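Local coordinates for GH5 (Bacteroidetes bacterium AC2a, PDB 4YHE), which probably hydrolyses beta-1,4-glucosidic linkages of cellulose as a family 5 endoglucanase built on a beta/alpha barrel, at residues 53-58 and 359-364; 137-142 and 191-196; 328-333 and 343-348. One frame throughout, in Å; residues are numbered along the deposited sequence.

Contact 1 (53-58 and 359-364); sequences AGFRSV and QAVRAM
Ala53 and Phe55 meet Val361, Arg362 and Met364 in a buried, largely apolar contact with one polar grip beside it. It joins the end of helix 44-53 and the turn into barrel strand 57-60 to helix 357-369, which follows the eighth strand, so the last helix of the (beta/alpha)8 barrel is set beside the first helix of the ring. The turn is a Schellman motif: Gly54, with a positive phi of 105°, lets the chain leave helix 44-53. Val361 fills the middle of the contact. Its CG1, anti to the backbone N, comes 4.0 Å from Ala53 CB and obliquely approaches the Phe55 ring, 3.8 Å from CE2, while Val361 CG2 lies 3.9 Å from Phe55 CZ. The sulfur of Met364 stands near the plane of the same ring, at its edge, with SD 4.5 Å from Phe55 CE1. Phe55 also meets the ring of Trp18. Beside this apolar cluster, the Arg362 chain bends at chi2 and chi3 and carries its guanidinium to the C-terminal end of helix 44-53; Asp366, one turn on in Arg362's own helix, holds NH2 by a salt bridge. Both terminal nitrogens converge on one carbonyl oxygen, which lies in the guanidinium plane: Arg362 NH1 reaches Ala53 O at 2.9 Å and NH2 at 3.0 Å, the latter nearly in line with the C=O bond (163°).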
loop_
_atom_site.group_PDB
_atom_site.type_symbol
_atom_site.label_atom_id
_atom_site.label_comp_id
_atom_site.label_asym_id
_atom_site.label_seq_id
_atom_site.Cartn_x
_atom_site.Cartn_y
_atom_site.Cartn_z
ATOM N N ALA A 53 -1.275 -4.376 19.171
ATOM C CA ALA A 53 -0.225 -5.217 18.622
ATOM C C ALA A 53 1.059 -4.450 18.339
ATOM O O ALA A 53 2.100 -5.078 18.131
ATOM C CB ALA A 53 -0.696 -5.880 17.336
ATOM N N GLY A 54 0.955 -3.127 18.249
ATOM C CA GLY A 54 2.067 -2.242 17.904
ATOM C C GLY A 54 2.120 -1.631 16.518
ATOM O O GLY A 54 3.098 -0.980 16.161
ATOM N N PHE A 55 1.076 -1.821 15.706
ATOM C CA PHE A 55 0.991 -1.132 14.467
ATOM C C PHE A 55 0.813 0.354 14.729
ATOM O O PHE A 55 0.027 0.754 15.591
ATOM C CB PHE A 55 -0.197 -1.676 13.636
ATOM C CG PHE A 55 0.010 -3.070 13.141
ATOM C CD1 PHE A 55 0.940 -3.328 12.124
ATOM C CD2 PHE A 55 -0.724 -4.118 13.634
ATOM C CE1 PHE A 55 1.114 -4.605 11.633
ATOM C CE2 PHE A 55 -0.534 -5.407 13.155
ATOM C CZ PHE A 55 0.381 -5.654 12.154
ATOM N N ARG A 56 1.543 1.191 13.996
ATOM C CA ARG A 56 1.385 2.638 14.095
ATOM C C ARG A 56 0.467 3.246 13.074
ATOM O O ARG A 56 0.083 4.415 13.177
ATOM C CB ARG A 56 2.758 3.306 13.989
ATOM C CG ARG A 56 3.686 3.004 15.183
ATOM C CD ARG A 56 5.067 3.610 14.931
ATOM N NE ARG A 56 6.064 3.324 15.974
ATOM C CZ ARG A 56 6.452 4.197 16.914
ATOM N NH1 ARG A 56 5.928 5.420 16.981
ATOM N NH2 ARG A 56 7.358 3.833 17.815
ATOM N N SER A 57 0.152 2.492 12.033
ATOM C CA SER A 57 -0.645 3.034 10.959
ATOM C C SER A 57 -1.600 1.979 10.426
ATOM O O SER A 57 -1.420 0.771 10.635
ATOM C CB SER A 57 0.271 3.499 9.823
ATOM O OG SER A 57 1.252 2.512 9.510
ATOM N N VAL A 58 -2.568 2.439 9.650
ATOM C CA VAL A 58 -3.501 1.533 9.024
ATOM C C VAL A 58 -3.874 2.105 7.679
ATOM O O VAL A 58 -4.134 3.298 7.541
ATOM C CB VAL A 58 -4.751 1.257 9.908
ATOM C CG1 VAL A 58 -5.492 2.558 10.258
ATOM C CG2 VAL A 58 -5.719 0.309 9.193
ATOM N N GLN A 359 2.790 -14.370 15.655
ATOM C CA GLN A 359 4.224 -14.584 15.451
ATOM C C GLN A 359 4.723 -13.787 14.236
ATOM O O GLN A 359 5.820 -13.280 14.238
ATOM C CB GLN A 359 4.514 -16.091 15.322
ATOM C CG GLN A 359 4.460 -16.874 16.654
ATOM C CD GLN A 359 3.136 -16.818 17.451
ATOM O OE1 GLN A 359 2.034 -17.146 16.944
ATOM N NE2 GLN A 359 3.242 -16.430 18.739
ATOM N N ALA A 360 3.895 -13.691 13.191
ATOM C CA ALA A 360 4.199 -12.908 12.001
ATOM C C ALA A 360 4.200 -11.414 12.302
ATOM O O ALA A 360 5.099 -10.700 11.890
ATOM C CB ALA A 360 3.165 -13.228 10.919
ATOM N N VAL A 361 3.205 -10.975 13.068
ATOM C CA VAL A 361 3.005 -9.586 13.375
ATOM C C VAL A 361 4.176 -9.109 14.271
ATOM O O VAL A 361 4.746 -8.061 14.036
ATOM C CB VAL A 361 1.608 -9.396 14.034
ATOM C CG1 VAL A 361 1.483 -8.116 14.793
ATOM C CG2 VAL A 361 0.527 -9.449 12.963
ATOM N N ARG A 362 4.545 -9.944 15.231
ATOM C CA ARG A 362 5.684 -9.659 16.109
ATOM C C ARG A 362 7.005 -9.590 15.323
ATOM O O ARG A 362 7.801 -8.673 15.556
ATOM C CB ARG A 362 5.752 -10.703 17.217
ATOM C CG ARG A 362 4.604 -10.660 18.222
ATOM C CD ARG A 362 4.925 -9.800 19.463
ATOM N NE ARG A 362 5.238 -8.428 19.115
ATOM C CZ ARG A 362 4.364 -7.476 18.800
ATOM N NH1 ARG A 362 3.062 -7.700 18.809
ATOM N NH2 ARG A 362 4.788 -6.277 18.454
ATOM N N ALA A 363 7.232 -10.529 14.392
ATOM C CA ALA A 363 8.433 -10.503 13.567
ATOM C C ALA A 363 8.606 -9.159 12.868
ATOM O O ALA A 363 9.678 -8.522 12.940
ATOM C CB ALA A 363 8.448 -11.647 12.589
ATOM N N MET A 364 7.542 -8.676 12.211
ATOM C CA MET A 364 7.647 -7.472 11.438
ATOM C C MET A 364 7.771 -6.214 12.321
ATOM O O MET A 364 8.704 -5.409 12.143
ATOM C CB MET A 364 6.483 -7.403 10.406
ATOM C CG MET A 364 5.085 -7.470 10.962
ATOM S SD MET A 364 3.837 -7.491 9.605
ATOM C CE MET A 364 4.108 -9.039 8.852
#

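Contact 2 (137-142 and 191-196); sequences QELTMI and QVCVDA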
loop_
_atom_site.group_PDB
_atom_site.type_symbol
_atom_site.label_atom_id
_atom_site.label_comp_id
_atom_site.label_asym_id
_atom_site.label_seq_id
_atom_site.Cartn_x
_atom_site.Cartn_y
_atom_site.Cartn_z
ATOM N N GLN A 137 -11.387 14.540 -14.921
ATOM C CA GLN A 137 -12.531 15.269 -14.342
ATOM C C GLN A 137 -13.169 14.457 -13.206
ATOM O O GLN A 137 -13.491 15.018 -12.153
ATOM C CB GLN A 137 -13.593 15.563 -15.419
ATOM C CG GLN A 137 -13.203 16.661 -16.397
ATOM C CD GLN A 137 -14.162 16.818 -17.589
ATOM O OE1 GLN A 137 -14.779 15.868 -18.054
ATOM N NE2 GLN A 137 -14.250 18.034 -18.105
ATOM N N GLU A 138 -13.332 13.142 -13.429
ATOM C CA GLU A 138 -13.883 12.230 -12.397
ATOM C C GLU A 138 -12.959 12.187 -11.170
ATOM O O GLU A 138 -13.424 12.334 -10.030
ATOM C CB GLU A 138 -14.181 10.840 -12.981
ATOM C CG GLU A 138 -14.860 9.884 -12.005
ATOM C CD GLU A 138 -15.567 8.686 -12.637
ATOM O OE1 GLU A 138 -15.622 8.527 -13.901
ATOM O OE2 GLU A 138 -16.121 7.887 -11.835
ATOM N N LEU A 139 -11.650 12.080 -11.414
ATOM C CA LEU A 139 -10.651 12.093 -10.336
ATOM C C LEU A 139 -10.726 13.367 -9.521
ATOM O O LEU A 139 -10.690 13.342 -8.290
ATOM C CB LEU A 139 -9.215 11.899 -10.900
ATOM C CG LEU A 139 -8.769 10.469 -11.265
ATOM C CD1 LEU A 139 -7.448 10.504 -12.003
ATOM C CD2 LEU A 139 -8.649 9.575 -10.025
ATOM N N THR A 140 -10.829 14.496 -10.212
ATOM C CA THR A 140 -10.975 15.770 -9.549
ATOM C C THR A 140 -12.254 15.831 -8.687
ATOM O O THR A 140 -12.203 16.210 -7.511
ATOM C CB THR A 140 -10.942 16.935 -10.573
ATOM O OG1 THR A 140 -9.699 16.897 -11.307
ATOM C CG2 THR A 140 -11.085 18.252 -9.882
ATOM N N MET A 141 -13.397 15.459 -9.258
ATOM C CA MET A 141 -14.652 15.498 -8.487
ATOM C C MET A 141 -14.631 14.568 -7.265
ATOM O O MET A 141 -15.147 14.908 -6.180
ATOM C CB MET A 141 -15.824 15.144 -9.410
ATOM C CG MET A 141 -16.078 16.188 -10.500
ATOM S SD MET A 141 -16.425 17.846 -9.843
ATOM C CE MET A 141 -14.853 18.672 -9.701
ATOM N N ILE A 142 -14.010 13.398 -7.429
ATOM C CA ILE A 142 -13.942 12.450 -6.354
ATOM C C ILE A 142 -13.053 12.951 -5.234
ATOM O O ILE A 142 -13.482 13.006 -4.064
ATOM C CB ILE A 142 -13.510 11.045 -6.839
ATOM C CG1 ILE A 142 -14.629 10.437 -7.678
ATOM C CG2 ILE A 142 -13.190 10.154 -5.637
ATOM C CD1 ILE A 142 -14.276 9.095 -8.266
ATOM N N GLN A 191 -0.844 14.468 -10.653
ATOM C CA GLN A 191 -0.906 15.936 -10.547
ATOM C C GLN A 191 -2.345 16.410 -10.314
ATOM O O GLN A 191 -2.607 17.227 -9.430
ATOM C CB GLN A 191 -0.334 16.597 -11.801
ATOM C CG GLN A 191 -0.226 18.114 -11.743
ATOM C CD GLN A 191 0.750 18.577 -10.702
ATOM O OE1 GLN A 191 1.948 18.354 -10.828
ATOM N NE2 GLN A 191 0.253 19.220 -9.662
ATOM N N VAL A 192 -3.257 15.884 -11.116
ATOM C CA VAL A 192 -4.681 16.199 -11.008
ATOM C C VAL A 192 -5.258 15.844 -9.617
ATOM O O VAL A 192 -5.998 16.632 -9.037
ATOM C CB VAL A 192 -5.432 15.517 -12.166
ATOM C CG1 VAL A 192 -6.913 15.337 -11.884
ATOM C CG2 VAL A 192 -5.221 16.337 -13.448
ATOM N N CYS A 193 -4.858 14.700 -9.057
ATOM C CA CYS A 193 -5.317 14.313 -7.726
ATOM C C CYS A 193 -4.800 15.275 -6.666
ATOM O O CYS A 193 -5.575 15.726 -5.828
ATOM C CB CYS A 193 -4.946 12.851 -7.394
ATOM S SG CYS A 193 -5.793 11.669 -8.468
ATOM N N VAL A 194 -3.502 15.587 -6.710
ATOM C CA VAL A 194 -2.907 16.536 -5.776
ATOM C C VAL A 194 -3.617 17.921 -5.889
ATOM O O VAL A 194 -3.990 18.509 -4.880
ATOM C CB VAL A 194 -1.379 16.677 -6.012
ATOM C CG1 VAL A 194 -0.796 17.824 -5.196
ATOM C CG2 VAL A 194 -0.663 15.375 -5.667
ATOM N N ASP A 195 -3.828 18.399 -7.106
ATOM C CA ASP A 195 -4.501 19.675 -7.324
ATOM C C ASP A 195 -5.869 19.665 -6.600
ATOM O O ASP A 195 -6.171 20.553 -5.796
ATOM C CB ASP A 195 -4.711 19.931 -8.824
ATOM C CG ASP A 195 -3.399 20.247 -9.585
ATOM O OD1 ASP A 195 -2.319 20.470 -8.973
ATOM O OD2 ASP A 195 -3.478 20.247 -10.821
ATOM N N ALA A 196 -6.666 18.635 -6.876
ATOM C CA ALA A 196 -8.002 18.461 -6.272
ATOM C C ALA A 196 -7.978 18.458 -4.741
ATOM O O ALA A 196 -8.790 19.136 -4.092
ATOM C CB ALA A 196 -8.656 17.192 -6.784
HETATM O O HOH W 1 -7.625 18.498 -10.173
#
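Val192 pushes its CG1 methyl up against the side chain of Thr140, 3.2 Å from OG1, a close approach in which the two branched side chains cross at about a right angle. A chi1 of 159° puts that methyl anti to the Val192 backbone N. The hydroxyl it meets is not idle: Thr140 OG1 donates to Lys136 O one turn earlier in its own helix and accepts from a water at 2.9 Å. The same water donates to Val192 O at 2.7 Å, so it bridges the hydroxyl of one helix to a carbonyl of the other, and no direct hydrogen bond joins the two segments. On the buried flank, Leu139 sets both methyls against one sulfur: Cys193 SG lies 3.9 Å from Leu139 CD2 and 4.1 Å from CD1. Trp143, a turn further along helix 129-149, packs on Cys193 and Ala196 and continues this apolar seam. The two segments come closest at Ala196, whose small side chain lets the backbones approach, with its CA 5.2 Å from Thr140 CA. There Ala196 CB rests 3.8 Å from Thr140 O, and the Thr140 CG2 methyl is its side-chain neighbour. The segment axes pass 8.5 Å apart with a crossing angle of -29°. Helix 129-149 follows the third strand and helix 181-199 the fourth, with strand 157-160 between them in the chain. This is the near-parallel packing of consecutive helices in the outer ring of a (beta/alpha)8 TIM barrel.

Contact 3 (328-333 and 343-348); sequences ALYWDN and FGVIDH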
loop_
_atom_site.group_PDB
_atom_site.type_symbol
_atom_site.label_atom_id
_atom_site.label_comp_id
_atom_site.label_asym_id
_atom_site.label_seq_id
_atom_site.Cartn_x
_atom_site.Cartn_y
_atom_site.Cartn_z
ATOM N N ALA A 328 6.191 0.838 6.378
ATOM C CA ALA A 328 5.565 -0.236 5.578
ATOM C C ALA A 328 4.289 -0.790 6.203
ATOM O O ALA A 328 4.229 -1.044 7.413
ATOM C CB ALA A 328 6.561 -1.351 5.345
ATOM N N LEU A 329 3.286 -1.031 5.357
ATOM C CA LEU A 329 2.027 -1.553 5.826
ATOM C C LEU A 329 1.770 -2.953 5.259
ATOM O O LEU A 329 1.727 -3.163 4.029
ATOM C CB LEU A 329 0.885 -0.568 5.536
ATOM C CG LEU A 329 1.046 0.774 6.269
ATOM C CD1 LEU A 329 1.783 1.824 5.454
ATOM C CD2 LEU A 329 -0.316 1.281 6.682
ATOM N N TYR A 330 1.633 -3.905 6.172
ATOM C CA TYR A 330 1.421 -5.294 5.861
ATOM C C TYR A 330 0.046 -5.506 5.184
ATOM O O TYR A 330 -0.957 -4.936 5.600
ATOM C CB TYR A 330 1.566 -6.164 7.121
ATOM C CG TYR A 330 1.212 -7.601 6.833
ATOM C CD1 TYR A 330 2.085 -8.416 6.112
ATOM C CD2 TYR A 330 0.022 -8.109 7.212
ATOM C CE1 TYR A 330 1.782 -9.710 5.798
ATOM C CE2 TYR A 330 -0.305 -9.423 6.884
ATOM C CZ TYR A 330 0.571 -10.213 6.176
ATOM O OH TYR A 330 0.236 -11.518 5.864
ATOM N N TRP A 331 0.031 -6.277 4.105
ATOM C CA TRP A 331 -1.238 -6.617 3.439
ATOM C C TRP A 331 -1.956 -7.765 4.132
ATOM O O TRP A 331 -1.491 -8.908 4.123
ATOM C CB TRP A 331 -0.999 -6.962 1.969
ATOM C CG TRP A 331 -2.298 -7.270 1.281
ATOM C CD1 TRP A 331 -2.733 -8.494 0.893
ATOM C CD2 TRP A 331 -3.301 -6.335 0.875
ATOM N NE1 TRP A 331 -3.977 -8.392 0.292
ATOM C CE2 TRP A 331 -4.351 -7.076 0.284
ATOM C CE3 TRP A 331 -3.436 -4.950 0.978
ATOM C CZ2 TRP A 331 -5.518 -6.463 -0.228
ATOM C CZ3 TRP A 331 -4.591 -4.343 0.466
ATOM C CH2 TRP A 331 -5.620 -5.110 -0.119
ATOM N N ASP A 332 -3.088 -7.456 4.744
ATOM C CA ASP A 332 -3.942 -8.452 5.400
ATOM C C ASP A 332 -5.306 -8.504 4.715
ATOM O O ASP A 332 -6.081 -7.578 4.797
ATOM C CB ASP A 332 -4.129 -8.100 6.871
ATOM C CG ASP A 332 -4.813 -9.206 7.660
ATOM O OD1 ASP A 332 -5.862 -9.718 7.167
ATOM O OD2 ASP A 332 -4.311 -9.558 8.796
ATOM N N ASN A 333 -5.583 -9.623 4.069
ATOM C CA ASN A 333 -6.853 -9.813 3.387
ATOM C C ASN A 333 -7.849 -10.655 4.183
ATOM O O ASN A 333 -8.909 -11.039 3.654
ATOM C CB ASN A 333 -6.632 -10.396 1.994
ATOM C CG ASN A 333 -6.015 -11.801 2.024
ATOM O OD1 ASN A 333 -5.777 -12.384 3.097
ATOM N ND2 ASN A 333 -5.768 -12.357 0.829
ATOM N N PHE A 343 -2.895 -14.329 3.469
ATOM C CA PHE A 343 -2.286 -13.145 4.166
ATOM C C PHE A 343 -2.943 -12.764 5.526
ATOM O O PHE A 343 -2.496 -11.829 6.197
ATOM C CB PHE A 343 -2.341 -11.900 3.264
ATOM C CG PHE A 343 -1.423 -11.940 2.048
ATOM C CD1 PHE A 343 -0.041 -11.733 2.174
ATOM C CD2 PHE A 343 -1.939 -12.144 0.755
ATOM C CE1 PHE A 343 0.803 -11.722 1.073
ATOM C CE2 PHE A 343 -1.084 -12.154 -0.351
ATOM C CZ PHE A 343 0.270 -11.897 -0.206
ATOM N N GLY A 344 -4.039 -13.413 5.911
ATOM C CA GLY A 344 -4.775 -12.986 7.081
ATOM C C GLY A 344 -3.991 -13.268 8.354
ATOM O O GLY A 344 -3.588 -14.400 8.591
ATOM N N VAL A 345 -3.743 -12.245 9.143
ATOM C CA VAL A 345 -3.127 -12.460 10.475
ATOM C C VAL A 345 -3.960 -11.905 11.647
ATOM O O VAL A 345 -3.774 -12.372 12.781
ATOM C CB VAL A 345 -1.685 -11.893 10.565
ATOM C CG1 VAL A 345 -0.760 -12.583 9.565
ATOM C CG2 VAL A 345 -1.660 -10.387 10.388
ATOM N N ILE A 346 -4.811 -10.908 11.376
ATOM C CA ILE A 346 -5.748 -10.344 12.336
ATOM C C ILE A 346 -7.151 -10.318 11.775
ATOM O O ILE A 346 -7.361 -9.905 10.626
ATOM C CB ILE A 346 -5.319 -8.930 12.765
ATOM C CG1 ILE A 346 -4.094 -9.027 13.667
ATOM C CG2 ILE A 346 -6.428 -8.176 13.497
ATOM C CD1 ILE A 346 -3.418 -7.710 13.937
ATOM N N ASP A 347 -8.110 -10.764 12.595
ATOM C CA ASP A 347 -9.519 -10.790 12.208
ATOM C C ASP A 347 -10.064 -9.375 11.963
ATOM O O ASP A 347 -9.942 -8.491 12.802
ATOM C CB ASP A 347 -10.356 -11.552 13.265
ATOM C CG ASP A 347 -11.810 -11.737 12.842
ATOM O OD1 ASP A 347 -12.579 -10.760 12.848
ATOM O OD2 ASP A 347 -12.172 -12.880 12.530
ATOM N N HIS A 348 -10.669 -9.159 10.792
ATOM C CA HIS A 348 -11.083 -7.821 10.410
ATOM C C HIS A 348 -12.247 -7.258 11.227
ATOM O O HIS A 348 -12.415 -6.051 11.257
ATOM C CB HIS A 348 -11.402 -7.762 8.897
ATOM C CG HIS A 348 -10.201 -7.934 8.024
ATOM N ND1 HIS A 348 -10.172 -7.507 6.717
ATOM C CD2 HIS A 348 -8.993 -8.492 8.264
ATOM C CE1 HIS A 348 -8.996 -7.797 6.188
ATOM N NE2 HIS A 348 -8.259 -8.390 7.112
#
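Phe343 is the main bump of this contact, its ring lodged in a hollow made by Tyr330, Trp331 and Asn333. The indole of Trp331 presents its edge to one face of Phe343 in a T-shaped pair, planes at 82°, with Trp331 CD1 3.7 Å from Phe343 CD2 and offset toward the rim. Tyr330 OH and Asn333 ND2, the latter bonded to Asp341 O, border the ring's edge. Phe343 CB also presses to 3.2 Å from Trp331 O, a buried oxygen without a polar partner. A second, shallower fit has Val345 CG2 3.9 Å from Tyr330 CE2, while Tyr330 OH donates to Phe343 O at 2.8 Å. Beyond it, Asp332 extends its carboxylate, CG anti to the backbone N (chi1 -171°), into the curve of the loop. OD2 takes Val345 N at 2.8 Å from above the carboxylate plane and Ile346 N at 3.0 Å through its syn lone pair; OD1 takes His348 NE2 at 2.7 Å. Trp18 NE1 also bonds to OD2 and Gly334 N to OD1, and Gln23 binds His348 ND1. Five donors around the buried carboxylate fix its rotation and tie the loop after strand 327-332 to the strand's end.

How the contacts relate
Contacts 1 and 3 form one continuous region of the barrel, their centres 9 Å apart. Helix 357-369 follows strand 327-332 in the chain. Both contacts reach the barrel sheet, and they touch directly: Val361 CG2 lies 3.5 Å from Val345 CG2, and Met364 CE 3.5 Å from Tyr330 CD1. Contact 2 lies on the other side of the chain's centre, 33 Å from contact 1 and 29 Å from contact 3 between centres, touching neither. Only contact 3 sits at the C-terminal end of a barrel strand, where family 5 enzymes carry their active site. Its Trp331 packs on Glu295, at the end of the seventh strand and probably the nucleophile as in relatives, so Trp331 probably lines the active site.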